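Local coordinates for protein type IV pilin structural subunit (Pseudomonas aeruginosa, PDB 3JYZ) that probably polymerises into the type IV pilus, the thin surface filament of the bacterium, as its main structural subunit, at residues Thr41-Gln46 with Thr58-Asp63; Val69-Tyr74 with Gly85-Leu90; Asp116-Ser121 with Thr133-Gly138. All blocks are in the same frame, centred on the assembly; numbering follows the deposited sequence.

Interaction 1: Thr41-Gln46 with Thr58-Asp63; sequences TTWNQQ and TSVLMD
The indole of Trp43 meets the strand through its edge: Val60 O lies in the ring plane, beside the pyrrole nitrogen. Gln46 NE2, from the following turn of the same helix, stands over one face near the rim and is hydrogen-bonded to Gly51 O. The bond from Trp43 NE1 to Val60 O is 2.8 Å long with an N-H...O angle of 157°, though the donor rises above the plane of the carbonyl. Tryptophan suits this place because one side chain can fill buried space with carbon and still give a strand carbonyl a donor. CG of Trp43 is turned away from the backbone N (chi1 179°), which carries the indole off the helix toward the strand. Selenomethionine Met62 crosses it at about a right angle, with SE 3.7 Å from Trp43 CB and 4.8 Å from the centroid of the five-membered ring, an oblique Met-aromatic contact. On the benzo side, Trp43 CZ2 rests 4.1 Å from Val60 CG1. Asn44 brings its side-chain amide against Leu61 CD2 and the backbone of Met62. Segment 41-46 of helix 33-49 runs nearly antiparallel to residues 59-62 of strand 57-62, while helix 4-28 adds Ala21 against Trp43 and Ile25 against Met62, and strand 70-74 adds Ile70 against Val60 and Met62.

Interaction 2: Val69-Tyr74 with Gly85-Leu90; sequences VITITY and GNTLIL
Ile70 and Leu90 exchange two backbone hydrogen bonds, Ile70 N to Leu90 O and Leu90 N to Ile70 O, both 2.8 Å and nearly straight. They form a hydrogen-bonded pair in the antiparallel sheet of the pilin globular domain, and Ile72 with Leu88 forms the next. Tyr74 N then donates to Asn86 O, and Asn86 ND2 returns a bond of 3.0 Å to Tyr74 O; asparagine fits this strand end because its amide can stand in for a backbone N-H. Its CG sits between the backbone N and the carbonyl carbon (chi1 66°), which swings the amide over to that carbonyl. Ile70, Ile72, Leu88 and Leu90 share the face against helix 4-28, where branched aliphatic chains pack well; Ile72 CD1 meets Leu90 CD1 at 4.0 Å. Beside them the Tyr74 ring turns its edge to Asn86 O and Leu88 CG, while its hydroxyl is hydrogen-bonded to Val11 O of that helix. On the other, partly buried face Thr73 and Thr87 lie side by side; threonine suits it, beta-branched for a strand yet able to bond, as Thr87 OG1 does to Ser139 OG. Ile89 reaches Thr71 OG1 with CD1 at 3.5 Å, while its CG2 presses unusually close to Val69 CG1, at 3.4 Å.

Interaction 3: Asp116-Ser121 with Thr133-Gly138; sequences DWACTS and TGMAAG
Thr120 OG1 donates to Ala136 O over 2.8 Å, the shorter of the two hydrogen bonds that tie the end of strand 114-120 and the residue after it to the irregular segment 133-138. The hydroxyl approaches the carbonyl almost head-on. At chi1 53° the hydroxyl of Thr120 lies between its backbone N and carbonyl carbon, and the same rotation leaves CG2 beside the backbone N, directed at Met135. Threonine therefore does two jobs here: one branch binds a loop carbonyl, the other packs against carbon. Thr120 CG2 is 3.6 Å from Met135 CE and also meets Met135 CB.

Selenomethionine Met135 is bent twice along its chain, so that the chain folds back and its terminal methyl lies against the threonine while CG touches Ala118 CB at 3.8 Å. A long, flexible, unbranched side chain can follow such a path, and the small alanine lets it come close to the strand. Farther along, Gly138 N makes a weak hydrogen bond of 3.0 Å to Ser121 O, bent to 124° at the hydrogen. The CA atoms of Ser121 and Gly138 are just 4.0 Å apart; glycine suits the place because a CB would run into Thr120 O. The CB of Ser121 points away from the loop, and its OG is hydrogen-bonded to Cys149 O and Ser123 N.

Two faces of the strand thus have different tasks. Ala118 and Thr120 point to the loop, whereas Cys119, on the reverse side, forms the disulfide with Cys149 and packs against Leu15 of helix 4-28. Strand 87-95 flanks this strand through backbone bonds such as Thr120 with Ile89, and Ala127 of helix 125-129 touches both Ala118 and Met135.

Overall arrangement
The three contacts follow one another along the chain, each closing before the next opens, and all reach the same antiparallel sheet. Interaction 1 sets helix 33-49 beside strand 57-62; interaction 2 pairs strands 70-74 and 87-95; interaction 3 lies on strand 114-120. Centres of interactions 1 and 2 are about 12 Å apart, joined where strands 57-62 and 70-74 run side by side. Those of 2 and 3 are about 10 Å apart and meet between strands 87-95 and 114-120. The centres of interactions 1 and 3 are about 18 Å apart, on opposite sides of the chain's centre, and their nearest atoms about 6 Å. Helix 4-28 meets residues of the strands in all three, consistent with the pilin fold, in which a sheet packs on an N-terminal helix.

Interaction 1: Thr41-Gln46 with Thr58-Asp63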
loop_
_atom_site.group_PDB
_atom_site.type_symbol
_atom_site.label_atom_id
_atom_site.label_comp_id
_atom_site.label_asym_id
_atom_site.label_seq_id
_atom_site.Cartn_x
_atom_site.Cartn_y
_atom_site.Cartn_z
ATOM N N THR A 41 -3.834 -2.179 14.314
ATOM C CA THR A 41 -2.987 -2.466 15.463
ATOM C C THR A 41 -2.289 -3.814 15.334
ATOM O O THR A 41 -1.090 -3.929 15.587
ATOM C CB THR A 41 -3.820 -2.425 16.750
ATOM O OG1 THR A 41 -4.294 -1.090 16.944
ATOM C CG2 THR A 41 -2.980 -2.835 17.951
ATOM N N THR A 42 -3.040 -4.836 14.937
ATOM C CA THR A 42 -2.495 -6.178 14.789
ATOM C C THR A 42 -1.374 -6.213 13.758
ATOM O O THR A 42 -0.286 -6.735 14.020
ATOM C CB THR A 42 -3.599 -7.159 14.359
ATOM O OG1 THR A 42 -4.618 -7.171 15.365
ATOM C CG2 THR A 42 -3.042 -8.565 14.170
ATOM N N TRP A 43 -1.635 -5.648 12.582
ATOM C CA TRP A 43 -0.631 -5.648 11.528
ATOM C C TRP A 43 0.646 -4.917 11.949
ATOM O O TRP A 43 1.761 -5.437 11.798
ATOM C CB TRP A 43 -1.166 -5.019 10.226
ATOM C CG TRP A 43 -0.091 -5.014 9.194
ATOM C CD1 TRP A 43 0.764 -3.994 8.897
ATOM C CD2 TRP A 43 0.289 -6.117 8.373
ATOM N NE1 TRP A 43 1.650 -4.396 7.918
ATOM C CE2 TRP A 43 1.382 -5.696 7.586
ATOM C CE3 TRP A 43 -0.192 -7.424 8.227
ATOM C CZ2 TRP A 43 1.994 -6.537 6.654
ATOM C CZ3 TRP A 43 0.421 -8.258 7.306
ATOM C CH2 TRP A 43 1.505 -7.810 6.531
ATOM N N ASN A 44 0.483 -3.701 12.461
ATOM C CA ASN A 44 1.627 -2.833 12.736
ATOM C C ASN A 44 2.538 -3.379 13.830
ATOM O O ASN A 44 3.713 -3.030 13.870
ATOM C CB ASN A 44 1.176 -1.406 13.075
ATOM C CG ASN A 44 0.679 -0.641 11.857
ATOM O OD1 ASN A 44 0.052 0.417 11.985
ATOM N ND2 ASN A 44 0.964 -1.163 10.681
ATOM N N GLN A 45 2.015 -4.261 14.685
ATOM C CA GLN A 45 2.808 -4.808 15.787
ATOM C C GLN A 45 3.809 -5.846 15.318
ATOM O O GLN A 45 4.804 -6.099 15.988
ATOM C CB GLN A 45 1.897 -5.376 16.881
ATOM C CG GLN A 45 1.013 -4.288 17.435
ATOM C CD GLN A 45 0.336 -4.619 18.743
ATOM O OE1 GLN A 45 0.230 -3.756 19.624
ATOM N NE2 GLN A 45 -0.153 -5.850 18.874
ATOM N N GLN A 46 3.533 -6.411 14.157
ATOM C CA GLN A 46 4.401 -7.425 13.551
ATOM C C GLN A 46 5.789 -6.902 13.283
ATOM O O GLN A 46 5.951 -5.755 13.180
ATOM C CB GLN A 46 3.772 -7.936 12.244
ATOM C CG GLN A 46 2.410 -8.585 12.433
ATOM C CD GLN A 46 1.720 -8.932 11.153
ATOM O OE1 GLN A 46 0.721 -9.567 11.172
ATOM N NE2 GLN A 46 2.270 -8.515 10.053
ATOM N N THR A 58 12.161 -1.957 4.480
ATOM C CA THR A 58 12.298 -1.513 5.866
ATOM C C THR A 58 11.016 -1.786 6.644
ATOM O O THR A 58 11.051 -2.322 7.750
ATOM C CB THR A 58 12.615 -0.013 5.927
ATOM O OG1 THR A 58 13.944 0.202 5.439
ATOM C CG2 THR A 58 12.514 0.525 7.354
ATOM N N SER A 59 9.878 -1.443 6.052
ATOM C CA SER A 59 8.618 -1.521 6.770
ATOM C C SER A 59 7.430 -1.507 5.824
ATOM O O SER A 59 7.508 -0.962 4.720
ATOM C CB SER A 59 8.507 -0.360 7.766
ATOM O OG SER A 59 8.579 0.895 7.108
ATOM N N VAL A 60 6.343 -2.125 6.274
ATOM C CA VAL A 60 5.064 -2.117 5.575
ATOM C C VAL A 60 4.064 -1.769 6.661
ATOM O O VAL A 60 3.724 -2.615 7.486
ATOM C CB VAL A 60 4.743 -3.509 5.007
ATOM C CG1 VAL A 60 3.399 -3.500 4.291
ATOM C CG2 VAL A 60 5.865 -3.974 4.066
ATOM N N LEU A 61 3.621 -0.515 6.687
ATOM C CA LEU A 61 2.824 -0.039 7.818
ATOM C C LEU A 61 1.470 0.505 7.392
ATOM O O LEU A 61 1.362 1.246 6.411
ATOM C CB LEU A 61 3.592 1.034 8.597
ATOM C CG LEU A 61 4.759 0.496 9.429
ATOM C CD1 LEU A 61 5.638 1.646 9.902
ATOM C CD2 LEU A 61 4.272 -0.336 10.615
HETATM N N MSE A 62 0.441 0.154 8.156
HETATM C CA MSE A 62 -0.882 0.732 7.957
HETATM C C MSE A 62 -0.988 2.065 8.684
HETATM O O MSE A 62 -0.456 2.238 9.778
HETATM C CB MSE A 62 -1.960 -0.217 8.464
HETATM C CG MSE A 62 -2.046 -1.481 7.652
HETATM SE SE MSE A 62 -3.377 -2.729 8.321
HETATM C CE MSE A 62 -4.984 -1.683 8.084
ATOM N N ASP A 63 -1.668 3.012 8.058
ATOM C CA ASP A 63 -1.797 4.349 8.619
ATOM C C ASP A 63 -2.247 4.292 10.080
ATOM O O ASP A 63 -3.203 3.592 10.409
ATOM C CB ASP A 63 -2.800 5.123 7.773
ATOM C CG ASP A 63 -2.956 6.549 8.217
ATOM O OD1 ASP A 63 -3.770 6.791 9.133
ATOM O OD2 ASP A 63 -2.296 7.428 7.626
#

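Interaction 2: Val69-Tyr74 with Gly85-Leu90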
loop_
_atom_site.group_PDB
_atom_site.type_symbol
_atom_site.label_atom_id
_atom_site.label_comp_id
_atom_site.label_asym_id
_atom_site.label_seq_id
_atom_site.Cartn_x
_atom_site.Cartn_y
_atom_site.Cartn_z
ATOM N N VAL A 69 -4.640 2.712 4.738
ATOM C CA VAL A 69 -3.613 3.023 3.741
ATOM C C VAL A 69 -2.254 2.462 4.154
ATOM O O VAL A 69 -1.811 2.676 5.281
ATOM C CB VAL A 69 -3.504 4.533 3.490
ATOM C CG1 VAL A 69 -2.302 4.844 2.578
ATOM C CG2 VAL A 69 -4.796 5.060 2.871
ATOM N N ILE A 70 -1.596 1.743 3.246
ATOM C CA ILE A 70 -0.325 1.094 3.547
ATOM C C ILE A 70 0.847 1.848 2.926
ATOM O O ILE A 70 0.827 2.173 1.743
ATOM C CB ILE A 70 -0.305 -0.353 3.004
ATOM C CG1 ILE A 70 -1.346 -1.216 3.724
ATOM C CG2 ILE A 70 1.093 -0.972 3.137
ATOM C CD1 ILE A 70 -1.590 -2.580 3.088
ATOM N N THR A 71 1.874 2.117 3.723
ATOM C CA THR A 71 3.114 2.681 3.198
ATOM C C THR A 71 4.195 1.619 3.238
ATOM O O THR A 71 4.470 1.040 4.298
ATOM C CB THR A 71 3.579 3.890 4.025
ATOM O OG1 THR A 71 2.558 4.889 4.001
ATOM C CG2 THR A 71 4.875 4.468 3.461
ATOM N N ILE A 72 4.792 1.347 2.083
ATOM C CA ILE A 72 5.949 0.470 2.017
ATOM C C ILE A 72 7.184 1.349 1.904
ATOM O O ILE A 72 7.283 2.185 0.993
ATOM C CB ILE A 72 5.903 -0.428 0.794
ATOM C CG1 ILE A 72 4.601 -1.227 0.761
ATOM C CG2 ILE A 72 7.120 -1.352 0.775
ATOM C CD1 ILE A 72 4.416 -1.977 -0.555
ATOM N N THR A 73 8.111 1.169 2.842
ATOM C CA THR A 73 9.372 1.894 2.840
ATOM C C THR A 73 10.489 0.925 2.489
ATOM O O THR A 73 10.641 -0.115 3.124
ATOM C CB THR A 73 9.633 2.529 4.219
ATOM O OG1 THR A 73 8.580 3.454 4.524
ATOM C CG2 THR A 73 10.989 3.254 4.238
ATOM N N TYR A 74 11.266 1.259 1.463
ATOM C CA TYR A 74 12.334 0.386 0.990
ATOM C C TYR A 74 13.688 0.757 1.575
ATOM O O TYR A 74 13.911 1.910 1.919
ATOM C CB TYR A 74 12.405 0.464 -0.535
ATOM C CG TYR A 74 11.205 -0.181 -1.163
ATOM C CD1 TYR A 74 11.210 -1.526 -1.467
ATOM C CD2 TYR A 74 10.047 0.547 -1.401
ATOM C CE1 TYR A 74 10.109 -2.138 -2.023
ATOM C CE2 TYR A 74 8.929 -0.059 -1.959
ATOM C CZ TYR A 74 8.975 -1.401 -2.271
ATOM O OH TYR A 74 7.887 -2.047 -2.826
ATOM N N GLY A 85 13.715 8.680 -1.950
ATOM C CA GLY A 85 12.819 8.241 -3.007
ATOM C C GLY A 85 12.403 6.790 -2.868
ATOM O O GLY A 85 12.520 6.014 -3.816
ATOM N N ASN A 86 11.930 6.415 -1.681
ATOM C CA ASN A 86 11.887 5.013 -1.292
ATOM C C ASN A 86 10.555 4.483 -0.786
ATOM O O ASN A 86 10.512 3.421 -0.154
ATOM C CB ASN A 86 13.023 4.692 -0.309
ATOM C CG ASN A 86 12.865 5.410 1.011
ATOM O OD1 ASN A 86 12.244 6.468 1.078
ATOM N ND2 ASN A 86 13.419 4.832 2.079
ATOM N N THR A 87 9.468 5.194 -1.065
ATOM C CA THR A 87 8.168 4.713 -0.587
ATOM C C THR A 87 7.149 4.504 -1.691
ATOM O O THR A 87 7.139 5.216 -2.708
ATOM C CB THR A 87 7.531 5.641 0.478
ATOM O OG1 THR A 87 7.129 6.873 -0.132
ATOM C CG2 THR A 87 8.515 5.922 1.604
ATOM N N LEU A 88 6.302 3.506 -1.463
ATOM C CA LEU A 88 5.089 3.305 -2.231
ATOM C C LEU A 88 3.895 3.380 -1.283
ATOM O O LEU A 88 4.002 3.019 -0.107
ATOM C CB LEU A 88 5.099 1.934 -2.909
ATOM C CG LEU A 88 6.124 1.691 -4.007
ATOM C CD1 LEU A 88 5.962 0.278 -4.578
ATOM C CD2 LEU A 88 5.983 2.751 -5.106
ATOM N N ILE A 89 2.763 3.844 -1.806
ATOM C CA ILE A 89 1.527 3.919 -1.046
ATOM C C ILE A 89 0.490 2.988 -1.677
ATOM O O ILE A 89 0.292 3.011 -2.894
ATOM C CB ILE A 89 0.954 5.345 -1.038
ATOM C CG1 ILE A 89 2.018 6.369 -0.622
ATOM C CG2 ILE A 89 -0.286 5.409 -0.142
ATOM C CD1 ILE A 89 2.565 6.155 0.753
ATOM N N LEU A 90 -0.150 2.160 -0.858
ATOM C CA LEU A 90 -1.258 1.317 -1.307
ATOM C C LEU A 90 -2.530 1.814 -0.623
ATOM O O LEU A 90 -2.638 1.766 0.600
ATOM C CB LEU A 90 -1.020 -0.156 -0.962
ATOM C CG LEU A 90 0.348 -0.742 -1.320
ATOM C CD1 LEU A 90 0.442 -2.233 -0.970
ATOM C CD2 LEU A 90 0.684 -0.534 -2.782
#

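Interaction 3: Asp116-Ser121 with Thr133-Gly138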
loop_
_atom_site.group_PDB
_atom_site.type_symbol
_atom_site.label_atom_id
_atom_site.label_comp_id
_atom_site.label_asym_id
_atom_site.label_seq_id
_atom_site.Cartn_x
_atom_site.Cartn_y
_atom_site.Cartn_z
ATOM N N ASP A 116 -10.606 -2.819 -3.555
ATOM C CA ASP A 116 -9.692 -2.523 -4.651
ATOM C C ASP A 116 -8.535 -1.709 -4.090
ATOM O O ASP A 116 -8.719 -0.892 -3.187
ATOM C CB ASP A 116 -10.390 -1.702 -5.739
ATOM C CG ASP A 116 -11.546 -2.441 -6.393
ATOM O OD1 ASP A 116 -11.558 -3.689 -6.377
ATOM O OD2 ASP A 116 -12.438 -1.754 -6.931
ATOM N N TRP A 117 -7.341 -1.931 -4.622
ATOM C CA TRP A 117 -6.161 -1.229 -4.155
ATOM C C TRP A 117 -5.501 -0.451 -5.279
ATOM O O TRP A 117 -5.326 -0.964 -6.392
ATOM C CB TRP A 117 -5.155 -2.223 -3.577
ATOM C CG TRP A 117 -5.584 -2.846 -2.287
ATOM C CD1 TRP A 117 -6.340 -3.975 -2.128
ATOM C CD2 TRP A 117 -5.263 -2.389 -0.973
ATOM N NE1 TRP A 117 -6.516 -4.241 -0.785
ATOM C CE2 TRP A 117 -5.860 -3.277 -0.055
ATOM C CE3 TRP A 117 -4.529 -1.306 -0.475
ATOM C CZ2 TRP A 117 -5.751 -3.115 1.323
ATOM C CZ3 TRP A 117 -4.414 -1.147 0.892
ATOM C CH2 TRP A 117 -5.022 -2.047 1.776
ATOM N N ALA A 118 -5.141 0.789 -4.974
ATOM C CA ALA A 118 -4.361 1.637 -5.867
ATOM C C ALA A 118 -2.938 1.749 -5.339
ATOM O O ALA A 118 -2.735 1.988 -4.142
ATOM C CB ALA A 118 -4.995 3.020 -5.950
ATOM N N CYS A 119 -1.955 1.550 -6.213
ATOM C CA CYS A 119 -0.563 1.732 -5.827
ATOM C C CYS A 119 -0.028 3.007 -6.442
ATOM O O CYS A 119 -0.186 3.222 -7.645
ATOM C CB CYS A 119 0.296 0.560 -6.289
ATOM S SG CYS A 119 2.040 0.744 -5.783
ATOM N N THR A 120 0.583 3.876 -5.627
ATOM C CA THR A 120 1.165 5.078 -6.124
ATOM C C THR A 120 2.664 5.236 -5.696
ATOM O O THR A 120 3.039 4.866 -4.643
ATOM C CB THR A 120 0.375 6.336 -5.694
ATOM O OG1 THR A 120 0.219 6.314 -4.291
ATOM C CG2 THR A 120 -0.978 6.378 -6.355
ATOM N N SER A 121 3.447 5.758 -6.600
ATOM C CA SER A 121 4.838 6.086 -6.374
ATOM C C SER A 121 4.936 7.621 -6.452
ATOM O O SER A 121 4.029 8.294 -6.185
ATOM C CB SER A 121 5.688 5.457 -7.473
ATOM O OG SER A 121 5.343 6.002 -8.705
ATOM N N THR A 133 -9.161 7.862 -7.423
ATOM C CA THR A 133 -8.914 9.241 -7.062
ATOM C C THR A 133 -8.606 9.362 -5.560
ATOM O O THR A 133 -9.074 8.559 -4.764
ATOM C CB THR A 133 -10.147 10.088 -7.462
ATOM O OG1 THR A 133 -11.309 9.597 -6.792
ATOM C CG2 THR A 133 -10.342 10.097 -8.956
ATOM N N GLY A 134 -7.901 10.319 -5.277
ATOM C CA GLY A 134 -7.664 10.687 -3.887
ATOM C C GLY A 134 -6.434 10.122 -3.182
ATOM O O GLY A 134 -6.222 10.396 -1.996
HETATM N N MSE A 135 -5.613 9.351 -3.890
HETATM C CA MSE A 135 -4.462 8.690 -3.262
HETATM C C MSE A 135 -3.373 9.662 -2.864
HETATM O O MSE A 135 -3.049 10.575 -3.614
HETATM C CB MSE A 135 -3.806 7.688 -4.217
HETATM C CG MSE A 135 -4.704 6.609 -4.737
HETATM SE SE MSE A 135 -5.679 7.233 -6.310
HETATM C CE MSE A 135 -4.183 7.590 -7.515
ATOM N N ALA A 136 -2.771 9.430 -1.704
ATOM C CA ALA A 136 -1.533 10.118 -1.358
ATOM C C ALA A 136 -0.423 9.692 -2.316
ATOM O O ALA A 136 -0.495 8.634 -2.943
ATOM C CB ALA A 136 -1.136 9.817 0.071
ATOM N N ALA A 137 0.616 10.510 -2.418
ATOM C CA ALA A 137 1.722 10.189 -3.306
ATOM C C ALA A 137 2.821 9.432 -2.573
ATOM O O ALA A 137 3.134 9.729 -1.423
ATOM C CB ALA A 137 2.284 11.457 -3.927
ATOM N N GLY A 138 3.399 8.443 -3.243
ATOM C CA GLY A 138 4.616 7.815 -2.765
ATOM C C GLY A 138 5.829 8.604 -3.237
ATOM O O GLY A 138 5.697 9.757 -3.674
#